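Local coordinates for protein tripartite terminase subunit 3 (Human herpesvirus 5, PDB 3N4P) that probably forms part of the motor that drives viral genomic DNA into empty capsids, and carries in this C-terminal domain the nuclease of the packaging terminase, at residues F59-Y64 against Y130-R135; L134-E139 against V166-T171; Y64-P69 against V261-Y266. All blocks are in the same frame, centred on the assembly; numbering follows the deposited sequence.

Interaction 1: F59-Y64 against Y130-R135; sequences FGKTLY and YLDELR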
ATOM      1  N   PHE B  59      13.249   9.599   1.544  1.00 64.18           N
ATOM      2  CA  PHE B  59      12.105  10.522   1.429  1.00 61.38           C
ATOM      3  C   PHE B  59      12.507  11.930   1.090  1.00 62.54           C
ATOM      4  O   PHE B  59      13.503  12.461   1.603  1.00 64.69           O
ATOM      5  CB  PHE B  59      11.263  10.541   2.713  1.00 59.69           C
ATOM      6  CG  PHE B  59      10.508   9.272   2.939  1.00 57.76           C
ATOM      7  CD1 PHE B  59      11.143   8.159   3.503  1.00 57.26           C
ATOM      8  CD2 PHE B  59       9.186   9.173   2.573  1.00 55.07           C
ATOM      9  CE1 PHE B  59      10.457   6.956   3.705  1.00 58.17           C
ATOM     10  CE2 PHE B  59       8.488   7.980   2.773  1.00 57.36           C
ATOM     11  CZ  PHE B  59       9.152   6.847   3.316  1.00 57.85           C
ATOM     12  N   GLY B  60      11.718  12.589   0.263  1.00 61.04           N
ATOM     13  CA  GLY B  60      11.957  14.022   0.129  1.00 61.31           C
ATOM     14  C   GLY B  60      11.664  14.719   1.470  1.00 61.21           C
ATOM     15  O   GLY B  60      10.797  14.279   2.208  1.00 58.37           O
ATOM     16  N   LYS B  61      12.411  15.789   1.802  1.00 61.32           N
ATOM     17  CA  LYS B  61      12.184  16.480   3.063  1.00 62.11           C
ATOM     18  C   LYS B  61      11.269  17.693   2.929  1.00 59.12           C
ATOM     19  O   LYS B  61      10.978  18.396   3.912  1.00 59.93           O
ATOM     20  CB  LYS B  61      13.519  16.816   3.737  1.00 64.99           C
ATOM     21  CG  LYS B  61      14.367  15.557   3.781  1.00 70.73           C
ATOM     22  CD  LYS B  61      15.552  15.720   4.689  1.00 80.97           C
ATOM     23  CE  LYS B  61      15.973  14.332   5.145  1.00 86.35           C
ATOM     24  NZ  LYS B  61      17.461  14.288   5.376  1.00 91.77           N
ATOM     25  N   THR B  62      10.787  17.906   1.721  1.00 57.75           N
ATOM     26  CA  THR B  62       9.953  19.023   1.481  1.00 57.47           C
ATOM     27  C   THR B  62       8.513  18.645   1.233  1.00 53.91           C
ATOM     28  O   THR B  62       8.234  17.876   0.349  1.00 50.70           O
ATOM     29  CB  THR B  62      10.492  19.850   0.303  1.00 60.44           C
ATOM     30  OG1 THR B  62      11.754  20.384   0.677  1.00 64.90           O
ATOM     31  CG2 THR B  62       9.575  21.040   0.042  1.00 56.78           C
ATOM     32  N   LEU B  63       7.593  19.245   1.985  1.00 50.82           N
ATOM     33  CA  LEU B  63       6.143  19.099   1.726  1.00 49.16           C
ATOM     34  C   LEU B  63       5.683  20.144   0.687  1.00 50.00           C
ATOM     35  O   LEU B  63       5.755  21.324   0.945  1.00 53.37           O
ATOM     36  CB  LEU B  63       5.371  19.381   3.034  1.00 46.91           C
ATOM     37  CG  LEU B  63       4.219  18.543   3.496  1.00 46.57           C
ATOM     38  CD1 LEU B  63       3.130  19.258   4.403  1.00 39.79           C
ATOM     39  CD2 LEU B  63       3.611  17.588   2.388  1.00 47.38           C
ATOM     40  N   TYR B  64       5.203  19.745  -0.466  1.00 51.02           N
ATOM     41  CA  TYR B  64       4.628  20.671  -1.445  1.00 51.73           C
ATOM     42  C   TYR B  64       3.114  20.710  -1.229  1.00 51.63           C
ATOM     43  O   TYR B  64       2.462  19.644  -1.206  1.00 51.12           O
ATOM     44  CB  TYR B  64       4.952  20.176  -2.893  1.00 52.01           C
ATOM     45  CG  TYR B  64       6.432  20.267  -3.154  1.00 53.46           C
ATOM     46  CD1 TYR B  64       7.286  19.241  -2.755  1.00 53.79           C
ATOM     47  CD2 TYR B  64       7.002  21.451  -3.670  1.00 52.67           C
ATOM     48  CE1 TYR B  64       8.720  19.343  -2.960  1.00 61.41           C
ATOM     49  CE2 TYR B  64       8.445  21.590  -3.888  1.00 55.73           C
ATOM     50  CZ  TYR B  64       9.286  20.526  -3.502  1.00 61.77           C
ATOM     51  OH  TYR B  64      10.669  20.631  -3.635  1.00 66.53           O
ATOM     52  N   TYR B 130      10.583  13.811   9.381  1.00 57.63           N
ATOM     53  CA  TYR B 130      11.700  14.004   8.480  1.00 59.27           C
ATOM     54  C   TYR B 130      11.424  15.226   7.610  1.00 59.19           C
ATOM     55  O   TYR B 130      12.333  15.715   6.978  1.00 59.19           O
ATOM     56  CB  TYR B 130      11.959  12.745   7.614  1.00 60.42           C
ATOM     57  CG  TYR B 130      10.746  12.205   6.911  1.00 56.97           C
ATOM     58  CD1 TYR B 130       9.894  11.290   7.545  1.00 54.46           C
ATOM     59  CD2 TYR B 130      10.424  12.614   5.628  1.00 53.13           C
ATOM     60  CE1 TYR B 130       8.789  10.795   6.915  1.00 50.95           C
ATOM     61  CE2 TYR B 130       9.254  12.150   5.018  1.00 49.23           C
ATOM     62  CZ  TYR B 130       8.479  11.213   5.646  1.00 46.82           C
ATOM     63  OH  TYR B 130       7.346  10.721   5.034  1.00 46.94           O
ATOM     64  N   LEU B 131      10.163  15.702   7.568  1.00 56.53           N
ATOM     65  CA  LEU B 131       9.829  16.801   6.693  1.00 56.27           C
ATOM     66  C   LEU B 131      10.358  18.075   7.372  1.00 58.99           C
ATOM     67  O   LEU B 131       9.977  18.353   8.506  1.00 55.72           O
ATOM     68  CB  LEU B 131       8.333  16.894   6.550  1.00 53.72           C
ATOM     69  CG  LEU B 131       7.642  15.791   5.775  1.00 54.13           C
ATOM     70  CD1 LEU B 131       6.132  16.082   5.663  1.00 49.27           C
ATOM     71  CD2 LEU B 131       8.232  15.512   4.390  1.00 53.08           C
ATOM     72  N   ASP B 132      11.266  18.799   6.701  1.00 62.11           N
ATOM     73  CA  ASP B 132      11.908  19.975   7.305  1.00 65.77           C
ATOM     74  C   ASP B 132      11.669  21.325   6.625  1.00 65.38           C
ATOM     75  O   ASP B 132      12.176  22.348   7.121  1.00 67.74           O
ATOM     76  CB  ASP B 132      13.428  19.735   7.590  1.00 69.87           C
ATOM     77  CG  ASP B 132      14.349  19.771   6.311  1.00 75.91           C
ATOM     78  OD1 ASP B 132      13.891  19.726   5.122  1.00 73.05           O
ATOM     79  OD2 ASP B 132      15.599  19.829   6.535  1.00 83.06           O
ATOM     80  N   GLU B 133      10.868  21.328   5.552  1.00 62.68           N
ATOM     81  CA  GLU B 133      10.491  22.528   4.777  1.00 62.12           C
ATOM     82  C   GLU B 133       9.088  22.423   4.170  1.00 59.02           C
ATOM     83  O   GLU B 133       8.658  21.339   3.813  1.00 58.36           O
ATOM     84  CB  GLU B 133      11.499  22.694   3.650  1.00 64.51           C
ATOM     85  CG  GLU B 133      11.438  23.954   2.761  1.00 67.17           C
ATOM     86  CD  GLU B 133      12.588  23.935   1.719  1.00 75.44           C
ATOM     87  OE1 GLU B 133      12.532  23.122   0.726  1.00 77.81           O
ATOM     88  OE2 GLU B 133      13.571  24.704   1.896  1.00 78.90           O
ATOM     89  N   LEU B 134       8.396  23.550   4.041  1.00 57.92           N
ATOM     90  CA  LEU B 134       7.105  23.657   3.341  1.00 55.45           C
ATOM     91  C   LEU B 134       7.148  24.560   2.148  1.00 56.72           C
ATOM     92  O   LEU B 134       7.649  25.658   2.255  1.00 58.14           O
ATOM     93  CB  LEU B 134       6.092  24.347   4.213  1.00 53.02           C
ATOM     94  CG  LEU B 134       5.204  23.507   5.046  1.00 52.84           C
ATOM     95  CD1 LEU B 134       4.523  24.517   6.066  1.00 43.50           C
ATOM     96  CD2 LEU B 134       4.226  22.727   4.103  1.00 51.46           C
ATOM     97  N   ARG B 135       6.540  24.146   1.052  1.00 55.96           N
ATOM     98  CA  ARG B 135       6.453  24.962  -0.125  1.00 57.65           C
ATOM     99  C   ARG B 135       5.042  24.969  -0.571  1.00 56.71           C
ATOM    100  O   ARG B 135       4.486  23.916  -0.888  1.00 57.15           O
ATOM    101  CB  ARG B 135       7.305  24.389  -1.217  1.00 58.97           C
ATOM    102  CG  ARG B 135       8.724  24.789  -1.081  1.00 61.53           C
ATOM    103  CD  ARG B 135       9.658  24.135  -2.138  1.00 61.03           C
ATOM    104  NE  ARG B 135      11.001  24.509  -1.739  1.00 69.64           N
ATOM    105  CZ  ARG B 135      11.867  25.239  -2.461  1.00 77.95           C
ATOM    106  NH1 ARG B 135      11.597  25.604  -3.730  1.00 79.31           N
ATOM    107  NH2 ARG B 135      13.041  25.566  -1.909  1.00 75.74           N
TER
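L63 meets L131, in the turn before the partner strand, and L134 on it: its CG lies 3.8 Å from CD1 of L131, and its CD1 lies 3.7 Å from CD2 of L134, which runs beside it. Branched aliphatic residues suit this buried face, where they fill space without asking for polar partners. Next to them, F59 and Y130 bring their rings together obliquely, with centroids 4.8 Å apart and planes at 43°. Y130 is the apt partner because its hydroxyl, close to CD2 of F59, can still bond to the hydroxyl of Y95.

A parallel pairing joins these neighbouring strands of the mixed central sheet of the RNase H-like nuclease domain. N of L63 donates to O of E133 (3.0 Å), and N of R135 to O of L63 (2.9 Å, 166° at the hydrogen). O of K61 takes a good bond from N of D132 and a weak one from N of E133.

The opposite face is polar. E133 is extended, with CG anti to its backbone N (chi1 -174°), and its OE1 accepts from OG1 of T62 (2.8 Å) and from NE of R135 (3.2 Å), the two donors arriving from opposite faces of the carboxylate. This double grip, with a salt bridge from OE2 to R165, probably favours the charged carboxylate. The long R135 chain lays CD 3.3 Å from CE2 of Y64, while its NH1 bonds to O of A273.

Helix 109-127 packs on the leucine face through V124, L125 and I121, while strands 80-88 and 165-172 flank the pair.

Interaction 2: L134-E139 against V166-T171; sequences LRIAVE and VLFYHT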
ATOM      1  N   LEU B 134       8.396  23.550   4.041  1.00 57.92           N
ATOM      2  CA  LEU B 134       7.105  23.657   3.341  1.00 55.45           C
ATOM      3  C   LEU B 134       7.148  24.560   2.148  1.00 56.72           C
ATOM      4  O   LEU B 134       7.649  25.658   2.255  1.00 58.14           O
ATOM      5  CB  LEU B 134       6.092  24.347   4.213  1.00 53.02           C
ATOM      6  CG  LEU B 134       5.204  23.507   5.046  1.00 52.84           C
ATOM      7  CD1 LEU B 134       4.523  24.517   6.066  1.00 43.50           C
ATOM      8  CD2 LEU B 134       4.226  22.727   4.103  1.00 51.46           C
ATOM      9  N   ARG B 135       6.540  24.146   1.052  1.00 55.96           N
ATOM     10  CA  ARG B 135       6.453  24.962  -0.125  1.00 57.65           C
ATOM     11  C   ARG B 135       5.042  24.969  -0.571  1.00 56.71           C
ATOM     12  O   ARG B 135       4.486  23.916  -0.888  1.00 57.15           O
ATOM     13  CB  ARG B 135       7.305  24.389  -1.217  1.00 58.97           C
ATOM     14  CG  ARG B 135       8.724  24.789  -1.081  1.00 61.53           C
ATOM     15  CD  ARG B 135       9.658  24.135  -2.138  1.00 61.03           C
ATOM     16  NE  ARG B 135      11.001  24.509  -1.739  1.00 69.64           N
ATOM     17  CZ  ARG B 135      11.867  25.239  -2.461  1.00 77.95           C
ATOM     18  NH1 ARG B 135      11.597  25.604  -3.730  1.00 79.31           N
ATOM     19  NH2 ARG B 135      13.041  25.566  -1.909  1.00 75.74           N
ATOM     20  N   ILE B 136       4.462  26.161  -0.628  1.00 57.30           N
ATOM     21  CA  ILE B 136       3.026  26.307  -0.753  1.00 55.76           C
ATOM     22  C   ILE B 136       2.690  27.185  -1.941  1.00 57.05           C
ATOM     23  O   ILE B 136       3.204  28.260  -2.049  1.00 58.93           O
ATOM     24  CB  ILE B 136       2.445  26.950   0.555  1.00 54.71           C
ATOM     25  CG1 ILE B 136       2.790  26.069   1.753  1.00 54.38           C
ATOM     26  CG2 ILE B 136       0.910  27.178   0.476  1.00 50.64           C
ATOM     27  CD1 ILE B 136       2.541  26.779   3.124  1.00 52.26           C
ATOM     28  N   ALA B 137       1.790  26.731  -2.798  1.00 57.11           N
ATOM     29  CA  ALA B 137       1.233  27.579  -3.840  1.00 60.15           C
ATOM     30  C   ALA B 137      -0.241  27.857  -3.614  1.00 59.99           C
ATOM     31  O   ALA B 137      -1.027  26.921  -3.460  1.00 60.96           O
ATOM     32  CB  ALA B 137       1.391  26.841  -5.205  1.00 59.82           C
ATOM     33  N   VAL B 138      -0.667  29.085  -3.722  1.00 61.81           N
ATOM     34  CA  VAL B 138      -2.070  29.417  -3.495  1.00 61.65           C
ATOM     35  C   VAL B 138      -2.509  30.033  -4.799  1.00 65.83           C
ATOM     36  O   VAL B 138      -2.006  31.084  -5.162  1.00 69.25           O
ATOM     37  CB  VAL B 138      -2.285  30.520  -2.385  1.00 61.76           C
ATOM     38  CG1 VAL B 138      -3.773  30.816  -2.190  1.00 56.88           C
ATOM     39  CG2 VAL B 138      -1.712  30.136  -1.019  1.00 60.25           C
ATOM     40  N   GLU B 139      -3.468  29.415  -5.479  1.00 66.85           N
ATOM     41  CA  GLU B 139      -3.983  29.961  -6.712  1.00 71.12           C
ATOM     42  C   GLU B 139      -4.744  31.220  -6.465  1.00 73.31           C
ATOM     43  O   GLU B 139      -5.608  31.267  -5.613  1.00 72.36           O
ATOM     44  CB  GLU B 139      -4.942  29.002  -7.421  1.00 71.12           C
ATOM     45  CG  GLU B 139      -4.901  29.160  -8.974  1.00 80.86           C
ATOM     46  CD  GLU B 139      -6.285  29.189  -9.625  1.00 89.71           C
ATOM     47  OE1 GLU B 139      -6.532  30.087 -10.469  1.00 94.25           O
ATOM     48  OE2 GLU B 139      -7.125  28.317  -9.292  1.00 91.74           O
ATOM     49  N   VAL B 166       8.942  28.134   5.827  1.00 63.10           N
ATOM     50  CA  VAL B 166       7.788  28.198   4.933  1.00 62.54           C
ATOM     51  C   VAL B 166       8.178  29.070   3.742  1.00 65.28           C
ATOM     52  O   VAL B 166       8.795  30.129   3.935  1.00 69.47           O
ATOM     53  CB  VAL B 166       6.621  28.879   5.649  1.00 61.56           C
ATOM     54  CG1 VAL B 166       5.360  28.337   5.176  1.00 58.67           C
ATOM     55  CG2 VAL B 166       6.704  28.606   7.130  1.00 62.23           C
ATOM     56  N   LEU B 167       7.855  28.632   2.536  1.00 64.34           N
ATOM     57  CA  LEU B 167       8.136  29.353   1.280  1.00 66.10           C
ATOM     58  C   LEU B 167       6.847  29.332   0.499  1.00 63.14           C
ATOM     59  O   LEU B 167       6.108  28.385   0.594  1.00 59.93           O
ATOM     60  CB  LEU B 167       9.180  28.634   0.442  1.00 68.10           C
ATOM     61  CG  LEU B 167      10.653  28.731   0.843  1.00 74.21           C
ATOM     62  CD1 LEU B 167      11.057  27.760   1.939  1.00 76.75           C
ATOM     63  CD2 LEU B 167      11.505  28.531  -0.362  1.00 72.02           C
ATOM     64  N   PHE B 168       6.570  30.375  -0.253  1.00 64.42           N
ATOM     65  CA  PHE B 168       5.341  30.465  -0.995  1.00 64.62           C
ATOM     66  C   PHE B 168       5.725  30.687  -2.442  1.00 68.13           C
ATOM     67  O   PHE B 168       6.807  31.189  -2.741  1.00 70.88           O
ATOM     68  CB  PHE B 168       4.438  31.580  -0.495  1.00 64.10           C
ATOM     69  CG  PHE B 168       3.620  31.201   0.688  1.00 63.97           C
ATOM     70  CD1 PHE B 168       4.124  31.333   1.966  1.00 63.40           C
ATOM     71  CD2 PHE B 168       2.335  30.690   0.533  1.00 64.34           C
ATOM     72  CE1 PHE B 168       3.357  30.991   3.094  1.00 65.58           C
ATOM     73  CE2 PHE B 168       1.558  30.335   1.663  1.00 63.31           C
ATOM     74  CZ  PHE B 168       2.074  30.477   2.940  1.00 61.66           C
ATOM     75  N   TYR B 169       4.876  30.240  -3.351  1.00 69.10           N
ATOM     76  CA  TYR B 169       5.191  30.383  -4.778  1.00 71.89           C
ATOM     77  C   TYR B 169       4.965  31.868  -4.984  1.00 75.19           C
ATOM     78  O   TYR B 169       3.906  32.356  -4.585  1.00 75.63           O
ATOM     79  CB  TYR B 169       4.184  29.624  -5.610  1.00 69.19           C
ATOM     80  CG  TYR B 169       4.548  29.562  -7.061  1.00 72.75           C
ATOM     81  CD1 TYR B 169       5.095  28.387  -7.606  1.00 71.91           C
ATOM     82  CD2 TYR B 169       4.339  30.647  -7.912  1.00 75.00           C
ATOM     83  CE1 TYR B 169       5.447  28.318  -8.963  1.00 76.92           C
ATOM     84  CE2 TYR B 169       4.699  30.578  -9.291  1.00 79.26           C
ATOM     85  CZ  TYR B 169       5.237  29.420  -9.793  1.00 80.17           C
ATOM     86  OH  TYR B 169       5.581  29.344 -11.123  1.00 89.05           O
ATOM     87  N   HIS B 170       5.936  32.591  -5.536  1.00 79.25           N
ATOM     88  CA  HIS B 170       5.775  34.053  -5.778  1.00 84.15           C
ATOM     89  C   HIS B 170       5.753  34.353  -7.251  1.00 88.65           C
ATOM     90  O   HIS B 170       6.489  33.742  -8.040  1.00 88.83           O
ATOM     91  CB  HIS B 170       6.870  34.867  -5.117  1.00 84.87           C
ATOM     92  CG  HIS B 170       6.626  35.111  -3.668  1.00 85.25           C
ATOM     93  ND1 HIS B 170       6.417  36.372  -3.141  1.00 86.37           N
ATOM     94  CD2 HIS B 170       6.549  34.251  -2.627  1.00 81.61           C
ATOM     95  CE1 HIS B 170       6.228  36.276  -1.840  1.00 84.52           C
ATOM     96  NE2 HIS B 170       6.304  35.000  -1.504  1.00 81.88           N
ATOM     97  N   THR B 171       4.885  35.282  -7.627  1.00 92.26           N
ATOM     98  CA  THR B 171       4.826  35.708  -9.023  1.00 98.05           C
ATOM     99  C   THR B 171       4.810  37.240  -9.084  1.00102.11           C
ATOM    100  O   THR B 171       4.226  37.894  -8.231  1.00101.76           O
ATOM    101  CB  THR B 171       3.603  35.121  -9.780  1.00 96.59           C
ATOM    102  OG1 THR B 171       2.440  35.900  -9.484  1.00101.30           O
ATOM    103  CG2 THR B 171       3.322  33.749  -9.332  1.00 92.35           C
TER
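I136 and F168 form the tight centre of this contact, in which the two parallel strands of a beta-alpha-beta unit lie side by side, joined by helix 144-161. With CG1 beside the backbone N (chi1 -59°), CG2 of I136 is left anti to that N and comes within 3.4 Å of CE2 of F168, approaching the ring obliquely, while CD1 of the same isoleucine reaches CZ of F168 and CG1 of V166. A beta-branched residue serves well here, since its two arms fill the space beside two neighbours at once. V138 adds CG2 at the edge of the phenyl ring, near its plane. The flat ring of F168 in turn spreads under the crossover helix, against A151 and R155.

The other face is looser. There L167 and R135 run alongside one another, and CD2 of L167 lies over one face of the guanidinium, 3.7 Å from NH2. R135 remains partly exposed, and its NH1 bonds to O of A273. Farther along, A137 and Y169 meet more lightly, their CB atoms 4.0 Å apart, and the tyrosine ring makes edge-to-face contacts with Y182 and F276.

Beyond A137 the strands part, and E139, a magnesium ligand and predicted catalytic residue, follows directly on strand 133-138. The backbone pairing closes with N of Y169 donating to O of I136, a bond of 2.9 Å.

Interaction 3: Y64-P69 against V261-Y266; sequences YVYLDP and VIMATY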
ATOM      1  N   TYR B  64       5.203  19.745  -0.466  1.00 51.02           N
ATOM      2  CA  TYR B  64       4.628  20.671  -1.445  1.00 51.73           C
ATOM      3  C   TYR B  64       3.114  20.710  -1.229  1.00 51.63           C
ATOM      4  O   TYR B  64       2.462  19.644  -1.206  1.00 51.12           O
ATOM      5  CB  TYR B  64       4.952  20.176  -2.893  1.00 52.01           C
ATOM      6  CG  TYR B  64       6.432  20.267  -3.154  1.00 53.46           C
ATOM      7  CD1 TYR B  64       7.286  19.241  -2.755  1.00 53.79           C
ATOM      8  CD2 TYR B  64       7.002  21.451  -3.670  1.00 52.67           C
ATOM      9  CE1 TYR B  64       8.720  19.343  -2.960  1.00 61.41           C
ATOM     10  CE2 TYR B  64       8.445  21.590  -3.888  1.00 55.73           C
ATOM     11  CZ  TYR B  64       9.286  20.526  -3.502  1.00 61.77           C
ATOM     12  OH  TYR B  64      10.669  20.631  -3.635  1.00 66.53           O
ATOM     13  N   VAL B  65       2.526  21.887  -1.087  1.00 52.82           N
ATOM     14  CA  VAL B  65       1.067  21.926  -1.069  1.00 51.50           C
ATOM     15  C   VAL B  65       0.441  22.923  -2.076  1.00 52.60           C
ATOM     16  O   VAL B  65       0.998  23.954  -2.358  1.00 55.55           O
ATOM     17  CB  VAL B  65       0.435  22.205   0.411  1.00 50.93           C
ATOM     18  CG1 VAL B  65       1.412  22.111   1.604  1.00 46.79           C
ATOM     19  CG2 VAL B  65      -0.425  23.379   0.409  1.00 49.30           C
ATOM     20  N   TYR B  66      -0.789  22.678  -2.498  1.00 50.39           N
ATOM     21  CA  TYR B  66      -1.450  23.609  -3.385  1.00 50.79           C
ATOM     22  C   TYR B  66      -2.868  23.732  -2.949  1.00 50.46           C
ATOM     23  O   TYR B  66      -3.497  22.722  -2.658  1.00 47.48           O
ATOM     24  CB  TYR B  66      -1.516  22.943  -4.761  1.00 50.41           C
ATOM     25  CG  TYR B  66      -2.246  23.701  -5.808  1.00 52.06           C
ATOM     26  CD1 TYR B  66      -1.584  24.663  -6.584  1.00 54.67           C
ATOM     27  CD2 TYR B  66      -3.580  23.413  -6.105  1.00 50.47           C
ATOM     28  CE1 TYR B  66      -2.250  25.350  -7.631  1.00 58.31           C
ATOM     29  CE2 TYR B  66      -4.259  24.106  -7.126  1.00 53.43           C
ATOM     30  CZ  TYR B  66      -3.585  25.061  -7.881  1.00 57.33           C
ATOM     31  OH  TYR B  66      -4.234  25.726  -8.892  1.00 60.23           O
ATOM     32  N   LEU B  67      -3.416  24.937  -3.046  1.00 51.89           N
ATOM     33  CA  LEU B  67      -4.840  25.086  -2.879  1.00 53.11           C
ATOM     34  C   LEU B  67      -5.377  26.147  -3.795  1.00 55.89           C
ATOM     35  O   LEU B  67      -4.669  27.063  -4.195  1.00 56.80           O
ATOM     36  CB  LEU B  67      -5.213  25.426  -1.416  1.00 52.14           C
ATOM     37  CG  LEU B  67      -4.689  26.750  -0.871  1.00 54.35           C
ATOM     38  CD1 LEU B  67      -5.617  27.409   0.245  1.00 50.32           C
ATOM     39  CD2 LEU B  67      -3.315  26.494  -0.297  1.00 55.21           C
ATOM     40  N   ASP B  68      -6.657  26.021  -4.099  1.00 58.63           N
ATOM     41  CA  ASP B  68      -7.364  26.973  -4.954  1.00 63.15           C
ATOM     42  C   ASP B  68      -8.547  27.525  -4.215  1.00 64.31           C
ATOM     43  O   ASP B  68      -9.647  26.974  -4.318  1.00 63.28           O
ATOM     44  CB  ASP B  68      -7.857  26.274  -6.242  1.00 64.12           C
ATOM     45  CG  ASP B  68      -8.712  27.201  -7.132  1.00 69.97           C
ATOM     46  OD1 ASP B  68      -8.906  28.405  -6.812  1.00 73.28           O
ATOM     47  OD2 ASP B  68      -9.190  26.720  -8.173  1.00 76.93           O
ATOM     48  N   PRO B  69      -8.347  28.618  -3.458  1.00 67.03           N
ATOM     49  CA  PRO B  69      -9.480  29.047  -2.640  1.00 69.30           C
ATOM     50  C   PRO B  69     -10.648  29.442  -3.532  1.00 74.23           C
ATOM     51  O   PRO B  69     -10.455  30.125  -4.553  1.00 76.47           O
ATOM     52  CB  PRO B  69      -8.943  30.263  -1.849  1.00 69.76           C
ATOM     53  CG  PRO B  69      -7.687  30.676  -2.546  1.00 70.72           C
ATOM     54  CD  PRO B  69      -7.154  29.472  -3.298  1.00 67.58           C
ATOM     55  N   VAL B 261      -4.180  17.905  -6.525  1.00 44.26           N
ATOM     56  CA  VAL B 261      -3.133  16.906  -6.496  1.00 43.82           C
ATOM     57  C   VAL B 261      -2.264  17.045  -7.775  1.00 46.76           C
ATOM     58  O   VAL B 261      -1.065  17.023  -7.725  1.00 47.89           O
ATOM     59  CB  VAL B 261      -3.801  15.491  -6.442  1.00 43.57           C
ATOM     60  CG1 VAL B 261      -2.791  14.328  -6.734  1.00 34.92           C
ATOM     61  CG2 VAL B 261      -4.558  15.348  -5.110  1.00 37.93           C
ATOM     62  N   ILE B 262      -2.887  17.182  -8.924  1.00 48.25           N
ATOM     63  CA  ILE B 262      -2.135  17.347 -10.155  1.00 52.87           C
ATOM     64  C   ILE B 262      -1.094  18.506 -10.022  1.00 55.31           C
ATOM     65  O   ILE B 262       0.042  18.361 -10.413  1.00 57.00           O
ATOM     66  CB  ILE B 262      -3.117  17.529 -11.333  1.00 54.26           C
ATOM     67  CG1 ILE B 262      -3.864  16.215 -11.565  1.00 51.43           C
ATOM     68  CG2 ILE B 262      -2.396  17.943 -12.636  1.00 58.41           C
ATOM     69  CD1 ILE B 262      -4.940  16.262 -12.585  1.00 51.79           C
ATOM     70  N   MET B 263      -1.466  19.599  -9.367  1.00 55.21           N
ATOM     71  CA  MET B 263      -0.627  20.774  -9.321  1.00 56.51           C
ATOM     72  C   MET B 263       0.424  20.666  -8.228  1.00 55.77           C
ATOM     73  O   MET B 263       1.572  21.017  -8.447  1.00 57.06           O
ATOM     74  CB  MET B 263      -1.465  22.032  -9.155  1.00 57.24           C
ATOM     75  CG  MET B 263      -2.388  22.308 -10.271  1.00 58.96           C
ATOM     76  SD  MET B 263      -1.558  22.421 -11.939  1.00 71.26           S
ATOM     77  CE  MET B 263      -3.092  22.353 -12.859  1.00 69.77           C
ATOM     78  N   ALA B 264       0.065  20.158  -7.067  1.00 52.60           N
ATOM     79  CA  ALA B 264       1.114  19.950  -6.079  1.00 53.73           C
ATOM     80  C   ALA B 264       2.197  19.040  -6.672  1.00 55.32           C
ATOM     81  O   ALA B 264       3.387  19.314  -6.504  1.00 58.19           O
ATOM     82  CB  ALA B 264       0.555  19.383  -4.766  1.00 48.67           C
ATOM     83  N   THR B 265       1.804  17.971  -7.352  1.00 55.87           N
ATOM     84  CA  THR B 265       2.794  17.040  -7.913  1.00 57.95           C
ATOM     85  C   THR B 265       3.661  17.726  -8.970  1.00 62.68           C
ATOM     86  O   THR B 265       4.880  17.617  -8.937  1.00 65.90           O
ATOM     87  CB  THR B 265       2.133  15.725  -8.436  1.00 57.37           C
ATOM     88  OG1 THR B 265       1.196  16.012  -9.490  1.00 57.04           O
ATOM     89  CG2 THR B 265       1.360  15.060  -7.311  1.00 53.81           C
ATOM     90  N   TYR B 266       3.031  18.476  -9.864  1.00 64.10           N
ATOM     91  CA  TYR B 266       3.689  19.288 -10.853  1.00 67.82           C
ATOM     92  C   TYR B 266       4.711  20.317 -10.294  1.00 70.46           C
ATOM     93  O   TYR B 266       5.826  20.458 -10.845  1.00 70.66           O
ATOM     94  CB  TYR B 266       2.614  20.027 -11.623  1.00 69.21           C
ATOM     95  CG  TYR B 266       3.095  20.822 -12.798  1.00 76.39           C
ATOM     96  CD1 TYR B 266       3.624  20.167 -13.934  1.00 82.74           C
ATOM     97  CD2 TYR B 266       2.985  22.221 -12.812  1.00 80.70           C
ATOM     98  CE1 TYR B 266       4.058  20.866 -15.033  1.00 88.58           C
ATOM     99  CE2 TYR B 266       3.407  22.947 -13.939  1.00 88.89           C
ATOM    100  CZ  TYR B 266       3.954  22.251 -15.037  1.00 93.23           C
ATOM    101  OH  TYR B 266       4.385  22.913 -16.161  1.00103.02           O
TER
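M263 sets its CB almost squarely over the ring of Y66, 3.6 Å from the centroid and only 8° off the normal, a clear CH-pi contact between helix 256-267 and a strand of the RNase H-like nuclease fold. With CG of M263 anti to its carbonyl carbon (chi1 -63°), CG too stays near the ring, 3.8 Å from CZ of Y66. A flexible, unbranched side chain is well matched to a flat aromatic surface. Beside it, A264 faces the strand, its CB 4.1 Å from CB of Y66. The small methyl lets the helix come close, with the axes of the two short segments 7.1 Å apart, and CB of Y64 approaches O of A264 at 4.0 Å. No hydrogen bond joins the segments, so packing alone makes the contact.

A second layer fixes both partners. On the strand side, Y66 bonds through its backbone to A83, and its side chain touches A137, E139 and Y182. On the helix side, M263 lies against K188 and A191 of helix 187-200, and A264 touches V85.

Two residues beyond Y66 comes D68, a magnesium ligand with a predicted catalytic role; D256, another predicted active-site residue, stands at the start of the same helix. The contact thus joins elements that carry two parts of the active site. CG of Y66 is anti to its backbone N (chi1 176°), and this brings CD1 within 3.7 Å of CB of M263.

Strand 62-67 is shared by interactions 1 and 3, and strand 133-138 by interactions 1 and 2, so all three are built on one mixed sheet. Their centres are 10 to 14 Å apart, the closest being those of interactions 2 and 3. Along the chain the order is 59-69, 130-139, 166-171 and finally 261-266, which returns from far off to lay a helix on the sheet. Interaction 1 begins the strand pairing that runs on toward the metal site, where D68 and E139, near the C-terminal ends of neighbouring strands, both bind magnesium. The sheet thus sets the two carboxylates together, as expected for an RNase H-like nuclease.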